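Side-chain contacts in lipolytic enzyme (Clostridium thermocellum, PDB 2VPT), which hydrolyses carboxylic ester bonds, probably deacetylating xylan, through this catalytic domain of a cellulosomal family 3 carbohydrate esterase: residues 32-35 with 36-39; 73-76 with 77-80; 164-168 with 169-173. All blocks are in the same frame, centred on the assembly; numbering follows the deposited sequence.

In the fold
All three contacts are local, between side chains a few residues apart, and they hold three different elements of the GDSL/SGNH hydrolase domain. Interaction 1, at the C-terminal end of helix 28-37, is largely a surface contact, in which a threonine hydroxyl and a glycine finish the helix. Interaction 2, within helix 68-82, is partly buried: a tryptophan and aliphatic side chains mark its inward side, and asparagines and a water its polar side. In interaction 3, also partly buried, an aspartate caps the start of the short, weakly bonded helix 168-171, and a second at its far end reaches back to the cap residue. Interactions 2 and 3 lie on opposite sides of the chain's centre, and none of the three touches another.

Interaction 1: 32-35 with 36-39; sequences YRLL and TQAG
The hydroxyl oxygen OG1 of Thr-36 sits over one face of the Tyr-32 ring, 3.7 Å above its plane and displaced to the rim, with CE2 the nearest ring atom. The ring also packs on Leu-55, Pro-56 and Asp-57 of a nearby loop, and its OH makes a weak hydrogen bond to Ile-42 O. Asp-57 is a calcium ligand, so the tyrosine borders the metal site without joining it. A second flat group, the Gln-37 amide, brings NE2 to within 4.0 Å of Leu-34 CD2, and the two side chains meet at a slant. The stem of this glutamine lies over the backbone, with CG 3.2 Å from Arg-33 O.

Tyr-32 O is the polar centre of the contact. It accepts the ordinary helical bond from Thr-36 N at 3.0 Å and a second, shorter one from Thr-36 OG1 at 2.8 Å; the two donors come from opposite faces of the carbonyl plane. The threonine torsion (chi1 -59°) turns OG1 back along the helix toward this carbonyl. Gln-37 N reaches Arg-33 O at 2.8 Å in a nearly straight bond (169°), whereas Ala-38 N, 3.0 Å from Leu-34 O, is more bent. The helix then stops in a Schellman motif: Gly-39 takes a positive phi and its N bonds to Thr-36 O at 2.9 Å. Leu-34, Leu-35 and Ala-38 pack against helix 181-203.

The chemistry is that of a helix end in which one side chain folds back. Because the Thr-36 hydroxyl gives its hydrogen to a carbonyl of the preceding turn, that hydrogen is satisfied within the helix, and the rotation of the group is fixed beside the tyrosine ring.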
loop_
_atom_site.group_PDB
_atom_site.type_symbol
_atom_site.label_atom_id
_atom_site.label_comp_id
_atom_site.label_asym_id
_atom_site.label_seq_id
_atom_site.Cartn_x
_atom_site.Cartn_y
_atom_site.Cartn_z
ATOM N N TYR A 32 -3.829 -8.384 -14.459
ATOM C CA TYR A 32 -4.622 -7.439 -15.241
ATOM C C TYR A 32 -4.187 -7.467 -16.705
ATOM O O TYR A 32 -5.044 -7.436 -17.600
ATOM C CB TYR A 32 -4.501 -6.021 -14.669
ATOM C CG TYR A 32 -5.489 -5.053 -15.267
ATOM C CD1 TYR A 32 -6.796 -5.005 -14.822
ATOM C CD2 TYR A 32 -5.128 -4.226 -16.322
ATOM C CE1 TYR A 32 -7.722 -4.157 -15.375
ATOM C CE2 TYR A 32 -6.040 -3.368 -16.878
ATOM C CZ TYR A 32 -7.332 -3.327 -16.414
ATOM O OH TYR A 32 -8.270 -2.473 -16.951
ATOM N N ARG A 33 -2.884 -7.537 -16.929
ATOM C CA ARG A 33 -2.340 -7.659 -18.292
ATOM C C ARG A 33 -2.846 -8.919 -18.967
ATOM O O ARG A 33 -3.351 -8.870 -20.091
ATOM C CB ARG A 33 -0.815 -7.702 -18.288
ATOM C CG ARG A 33 -0.146 -6.398 -17.906
ATOM C CD ARG A 33 1.334 -6.406 -18.172
ATOM N NE ARG A 33 1.618 -6.399 -19.610
ATOM C CZ ARG A 33 2.828 -6.241 -20.154
ATOM N NH1 ARG A 33 3.907 -6.076 -19.398
ATOM N NH2 ARG A 33 2.953 -6.256 -21.476
ATOM N N LEU A 34 -2.708 -10.059 -18.287
ATOM C CA LEU A 34 -3.055 -11.331 -18.917
ATOM C C LEU A 34 -4.524 -11.401 -19.255
ATOM O O LEU A 34 -4.892 -11.877 -20.328
ATOM C CB LEU A 34 -2.674 -12.509 -18.011
ATOM C CG LEU A 34 -1.196 -12.729 -17.705
ATOM C CD1 LEU A 34 -0.975 -13.742 -16.573
ATOM C CD2 LEU A 34 -0.428 -13.141 -18.973
ATOM N N LEU A 35 -5.379 -10.943 -18.355
ATOM C CA LEU A 35 -6.812 -10.997 -18.569
ATOM C C LEU A 35 -7.245 -10.053 -19.681
ATOM O O LEU A 35 -8.106 -10.400 -20.493
ATOM C CB LEU A 35 -7.582 -10.701 -17.282
ATOM C CG LEU A 35 -7.437 -11.733 -16.167
ATOM C CD1 LEU A 35 -8.159 -11.210 -14.927
ATOM C CD2 LEU A 35 -7.960 -13.100 -16.583
ATOM N N THR A 36 -6.641 -8.873 -19.720
ATOM C CA THR A 36 -6.911 -7.919 -20.791
ATOM C C THR A 36 -6.437 -8.472 -22.135
ATOM O O THR A 36 -7.176 -8.417 -23.117
ATOM C CB THR A 36 -6.277 -6.559 -20.488
ATOM O OG1 THR A 36 -6.804 -6.052 -19.267
ATOM C CG2 THR A 36 -6.610 -5.534 -21.585
ATOM N N GLN A 37 -5.238 -9.032 -22.181
ATOM C CA GLN A 37 -4.737 -9.669 -23.410
ATOM C C GLN A 37 -5.643 -10.794 -23.902
ATOM O O GLN A 37 -5.752 -11.035 -25.119
ATOM C CB GLN A 37 -3.321 -10.187 -23.213
ATOM C CG GLN A 37 -2.292 -9.101 -23.094
ATOM C CD GLN A 37 -0.893 -9.635 -22.895
ATOM O OE1 GLN A 37 0.067 -9.153 -23.514
ATOM N NE2 GLN A 37 -0.761 -10.644 -22.049
ATOM N N ALA A 38 -6.301 -11.484 -22.971
ATOM C CA ALA A 38 -7.231 -12.553 -23.307
ATOM C C ALA A 38 -8.550 -12.034 -23.870
ATOM O O ALA A 38 -9.405 -12.824 -24.253
ATOM C CB ALA A 38 -7.482 -13.427 -22.064
ATOM N N GLY A 39 -8.732 -10.716 -23.908
ATOM C CA GLY A 39 -9.930 -10.097 -24.445
ATOM C C GLY A 39 -11.031 -9.782 -23.463
ATOM O O GLY A 39 -12.158 -9.451 -23.844
#

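Interaction 2: 73-76 with 77-80; sequences SNIN and NWLN
Asn-74 and Ile-75 both lie against Trp-78, one turn further along helix 68-82, an amphipathic helix of the alpha/beta SGNH fold. At Asn-74, CB rests 3.7 Å from Trp-78 CZ2, and the backbone O lies over one face of the indole. That same O accepts weak bonds from Asn-77 N and Trp-78 N. The Asn-74 amide has partners at both ends: ND2 bonds to Gln-70 O, while OD1 takes a hydrogen from a water at 2.6 Å, which in turn accepts from Asn-77 ND2 at an unusually short distance.

Ile-75 continues the cover of the indole, its CA over the same face as Asn-74 O. With CG1 anti to the backbone N (chi1 -163°), the branch meets Trp-78 CE3 at 4.0 Å, the two side chains nearly perpendicular, and Leu-79 CD1 at 4.1 Å. Ile-75 O accepts a nearly straight bond (172°) from Leu-79 N at 2.8 Å. The buried isoleucine also packs on Val-11 of strand 5-12 and on helix 104-117; Trp-78 meets the nearly parallel ring of His-63.

Asn-76 sends OD1 out to Gln-113 NE2, and its backbone O accepts from Asn-80 N at 3.0 Å, the donor tilted from the carbonyl plane.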
loop_
_atom_site.group_PDB
_atom_site.type_symbol
_atom_site.label_atom_id
_atom_site.label_comp_id
_atom_site.label_asym_id
_atom_site.label_seq_id
_atom_site.Cartn_x
_atom_site.Cartn_y
_atom_site.Cartn_z
ATOM N N SER A 73 -15.052 -9.483 9.616
ATOM C CA SER A 73 -15.666 -8.386 10.334
ATOM C C SER A 73 -16.114 -7.236 9.419
ATOM O O SER A 73 -17.009 -6.465 9.776
ATOM C CB SER A 73 -14.690 -7.903 11.400
ATOM O OG SER A 73 -15.321 -7.119 12.383
ATOM N N ASN A 74 -15.511 -7.123 8.230
ATOM C CA ASN A 74 -15.770 -5.998 7.337
ATOM C C ASN A 74 -16.256 -6.359 5.935
ATOM O O ASN A 74 -16.789 -5.495 5.245
ATOM C CB ASN A 74 -14.506 -5.149 7.231
ATOM C CG ASN A 74 -14.078 -4.632 8.560
ATOM O OD1 ASN A 74 -14.758 -3.782 9.151
ATOM N ND2 ASN A 74 -12.998 -5.179 9.093
ATOM N N ILE A 75 -16.108 -7.609 5.514
ATOM C CA ILE A 75 -16.328 -7.945 4.106
ATOM C C ILE A 75 -17.785 -7.746 3.651
ATOM O O ILE A 75 -18.040 -7.476 2.480
ATOM C CB ILE A 75 -15.843 -9.366 3.812
ATOM C CG1 ILE A 75 -15.677 -9.585 2.297
ATOM C CG2 ILE A 75 -16.744 -10.394 4.478
ATOM C CD1 ILE A 75 -14.880 -10.834 1.950
ATOM N N ASN A 76 -18.758 -7.833 4.563
ATOM C CA ASN A 76 -20.147 -7.604 4.161
ATOM C C ASN A 76 -20.298 -6.205 3.607
ATOM O O ASN A 76 -20.985 -5.990 2.611
ATOM C CB ASN A 76 -21.120 -7.772 5.325
ATOM C CG ASN A 76 -21.199 -9.184 5.820
ATOM O OD1 ASN A 76 -20.520 -10.083 5.323
ATOM N ND2 ASN A 76 -22.049 -9.393 6.830
ATOM N N ASN A 77 -19.635 -5.250 4.250
ATOM C CA ASN A 77 -19.666 -3.869 3.778
ATOM C C ASN A 77 -18.963 -3.690 2.438
ATOM O O ASN A 77 -19.459 -2.984 1.549
ATOM C CB ASN A 77 -19.067 -2.928 4.820
ATOM C CG ASN A 77 -19.833 -2.949 6.130
ATOM O OD1 ASN A 77 -21.054 -3.072 6.148
ATOM N ND2 ASN A 77 -19.114 -2.814 7.231
ATOM N N TRP A 78 -17.809 -4.332 2.288
ATOM C CA TRP A 78 -17.062 -4.245 1.038
ATOM C C TRP A 78 -17.878 -4.828 -0.117
ATOM O O TRP A 78 -17.940 -4.255 -1.200
ATOM C CB TRP A 78 -15.739 -4.998 1.157
ATOM C CG TRP A 78 -14.840 -4.516 2.246
ATOM C CD1 TRP A 78 -14.883 -3.314 2.894
ATOM C CD2 TRP A 78 -13.732 -5.217 2.789
ATOM N NE1 TRP A 78 -13.892 -3.248 3.828
ATOM C CE2 TRP A 78 -13.149 -4.393 3.767
ATOM C CE3 TRP A 78 -13.159 -6.457 2.525
ATOM C CZ2 TRP A 78 -12.036 -4.783 4.504
ATOM C CZ3 TRP A 78 -12.053 -6.841 3.264
ATOM C CH2 TRP A 78 -11.509 -6.009 4.235
ATOM N N LEU A 79 -18.488 -5.985 0.108
ATOM C CA LEU A 79 -19.329 -6.611 -0.905
ATOM C C LEU A 79 -20.505 -5.732 -1.297
ATOM O O LEU A 79 -20.834 -5.622 -2.473
ATOM C CB LEU A 79 -19.839 -7.961 -0.391
ATOM C CG LEU A 79 -18.769 -9.058 -0.298
ATOM C CD1 LEU A 79 -19.270 -10.255 0.522
ATOM C CD2 LEU A 79 -18.363 -9.510 -1.679
ATOM N N ASN A 80 -21.160 -5.135 -0.309
ATOM C CA ASN A 80 -22.311 -4.284 -0.606
ATOM C C ASN A 80 -21.891 -2.998 -1.315
ATOM O O ASN A 80 -22.588 -2.521 -2.209
ATOM C CB ASN A 80 -23.107 -3.987 0.667
ATOM C CG ASN A 80 -23.934 -5.186 1.135
ATOM O OD1 ASN A 80 -24.119 -5.396 2.340
ATOM N ND2 ASN A 80 -24.428 -5.975 0.185
HETATM O O HOH W 1 -16.733 -2.578 7.885
#

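Interaction 3: 164-168 with 169-173; sequences IQFDR and NTDIS
Asp-167 and Asp-171 grip each other through their backbones and one carboxylate. Asp-167 N donates to Asp-171 OD2 at 2.9 Å, meeting the oxygen from above the carboxylate plane. In return Asp-167 O accepts from Asp-171 N at 2.8 Å, almost in line with the carbonyl, and from Thr-170 N at 3.0 Å, well out of the carbonyl plane. The Asp-167 side chain, its CG opposite the backbone N (chi1 -175°), turns over the start of helix 168-171, where OD1 accepts from Asn-169 N at 3.0 Å and closes an Asx turn. Beside these polar bonds, Phe-166 and Ile-172 make the apolar contact: CZ of the ring lies 3.6 Å from Ile-172 CG1, while Ile-172 CD1 comes in at the ring edge, in plane.

Around this shell, Thr-170 OG1 gives its hydrogen to Asp-171 OD1 at 2.7 Å, fixing the carboxylate from its other oxygen. Arg-168 curls back over the turn with a weak bond from NH2 to Phe-166 O; its charge is also near Asp-167 OD1, although no N-H points there. A water donates to both Arg-168 O and Ile-172 O, at 2.6 Å each, and so ties the exit of the helix to its first residue.

Further out, Lys-186 of helix 181-203 forms a salt bridge with Asp-171 OD2, which would favour its charged form, and also a hydrogen bond with Gln-165 O. Ser-180 bonds to the backbone of Thr-170 and Asp-171, and Ser-173 OG to Asp-175 N and His-178 O. The arrangement is an aspartate N-cap, its backbone held in turn by Asp-171, on a short, weakly bonded helix leading to Asp-175 and His-178, which probably belong to the Ser-His-Asp triad of the SGNH hydrolase fold.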
loop_
_atom_site.group_PDB
_atom_site.type_symbol
_atom_site.label_atom_id
_atom_site.label_comp_id
_atom_site.label_asym_id
_atom_site.label_seq_id
_atom_site.Cartn_x
_atom_site.Cartn_y
_atom_site.Cartn_z
ATOM N N ILE A 164 3.307 -23.241 -7.674
ATOM C CA ILE A 164 4.425 -22.414 -8.108
ATOM C C ILE A 164 5.730 -23.209 -8.127
ATOM O O ILE A 164 6.019 -23.967 -7.201
ATOM C CB ILE A 164 4.556 -21.131 -7.215
ATOM C CG1 ILE A 164 5.619 -20.179 -7.771
ATOM C CG2 ILE A 164 4.848 -21.516 -5.756
ATOM C CD1 ILE A 164 5.565 -18.785 -7.142
ATOM N N GLN A 165 6.484 -23.041 -9.213
ATOM C CA GLN A 165 7.848 -23.551 -9.313
ATOM C C GLN A 165 8.725 -22.630 -8.482
ATOM O O GLN A 165 9.309 -21.676 -8.990
ATOM C CB GLN A 165 8.295 -23.572 -10.790
ATOM C CG GLN A 165 9.785 -23.868 -11.043
ATOM C CD GLN A 165 10.654 -22.615 -11.274
ATOM O OE1 GLN A 165 11.803 -22.558 -10.828
ATOM N NE2 GLN A 165 10.111 -21.622 -11.980
ATOM N N PHE A 166 8.797 -22.908 -7.191
ATOM C CA PHE A 166 9.343 -21.957 -6.236
ATOM C C PHE A 166 10.862 -21.962 -6.189
ATOM O O PHE A 166 11.481 -23.008 -6.026
ATOM C CB PHE A 166 8.776 -22.230 -4.841
ATOM C CG PHE A 166 9.180 -21.211 -3.819
ATOM C CD1 PHE A 166 8.664 -19.926 -3.867
ATOM C CD2 PHE A 166 10.084 -21.535 -2.812
ATOM C CE1 PHE A 166 9.042 -18.974 -2.927
ATOM C CE2 PHE A 166 10.471 -20.590 -1.871
ATOM C CZ PHE A 166 9.945 -19.308 -1.928
ATOM N N ASP A 167 11.445 -20.784 -6.331
ATOM C CA ASP A 167 12.876 -20.600 -6.231
ATOM C C ASP A 167 13.115 -19.402 -5.325
ATOM O O ASP A 167 12.872 -18.264 -5.710
ATOM C CB ASP A 167 13.460 -20.372 -7.620
ATOM C CG ASP A 167 14.972 -20.287 -7.620
ATOM O OD1 ASP A 167 15.589 -20.150 -6.542
ATOM O OD2 ASP A 167 15.545 -20.364 -8.720
ATOM N N ARG A 168 13.573 -19.677 -4.113
ATOM C CA ARG A 168 13.815 -18.635 -3.116
ATOM C C ARG A 168 14.804 -17.565 -3.581
ATOM O O ARG A 168 14.739 -16.419 -3.120
ATOM C CB ARG A 168 14.290 -19.273 -1.806
ATOM C CG ARG A 168 15.584 -20.084 -1.934
ATOM C CD ARG A 168 15.478 -21.473 -1.292
ATOM N NE ARG A 168 14.327 -22.250 -1.773
ATOM C CZ ARG A 168 14.221 -22.802 -2.984
ATOM N NH1 ARG A 168 15.183 -22.669 -3.890
ATOM N NH2 ARG A 168 13.130 -23.488 -3.295
ATOM N N ASN A 169 15.710 -17.928 -4.490
ATOM C CA ASN A 169 16.693 -16.983 -5.023
ATOM C C ASN A 169 16.154 -16.025 -6.100
ATOM O O ASN A 169 16.832 -15.067 -6.460
ATOM C CB ASN A 169 17.916 -17.739 -5.551
ATOM C CG ASN A 169 18.652 -18.495 -4.454
ATOM O OD1 ASN A 169 18.864 -17.977 -3.355
ATOM N ND2 ASN A 169 19.035 -19.728 -4.744
ATOM N N THR A 170 14.951 -16.275 -6.614
ATOM C CA THR A 170 14.314 -15.342 -7.563
ATOM C C THR A 170 12.968 -14.796 -7.072
ATOM O O THR A 170 12.597 -13.663 -7.397
ATOM C CB THR A 170 14.080 -15.989 -8.961
ATOM O OG1 THR A 170 13.193 -17.113 -8.858
ATOM C CG2 THR A 170 15.406 -16.452 -9.580
ATOM N N ASP A 171 12.247 -15.599 -6.302
ATOM C CA ASP A 171 10.828 -15.340 -6.052
ATOM C C ASP A 171 10.526 -14.608 -4.756
ATOM O O ASP A 171 9.384 -14.213 -4.538
ATOM C CB ASP A 171 10.072 -16.668 -6.048
ATOM C CG ASP A 171 10.177 -17.401 -7.376
ATOM O OD1 ASP A 171 10.572 -16.770 -8.377
ATOM O OD2 ASP A 171 9.836 -18.601 -7.426
ATOM N N ILE A 172 11.525 -14.452 -3.895
ATOM C CA ILE A 172 11.365 -13.768 -2.614
ATOM C C ILE A 172 12.071 -12.421 -2.627
ATOM O O ILE A 172 13.194 -12.294 -3.109
ATOM C CB ILE A 172 11.871 -14.644 -1.451
ATOM C CG1 ILE A 172 11.011 -15.910 -1.332
ATOM C CG2 ILE A 172 11.867 -13.867 -0.123
ATOM C CD1 ILE A 172 9.488 -15.662 -1.162
ATOM N N SER A 173 11.389 -11.411 -2.098
ATOM C CA SER A 173 11.888 -10.050 -2.096
ATOM C C SER A 173 13.001 -9.839 -1.073
ATOM O O SER A 173 13.337 -10.726 -0.295
ATOM C CB SER A 173 10.739 -9.088 -1.777
ATOM O OG SER A 173 10.465 -9.086 -0.389
HETATM O O HOH W 2 14.937 -13.995 -4.065
#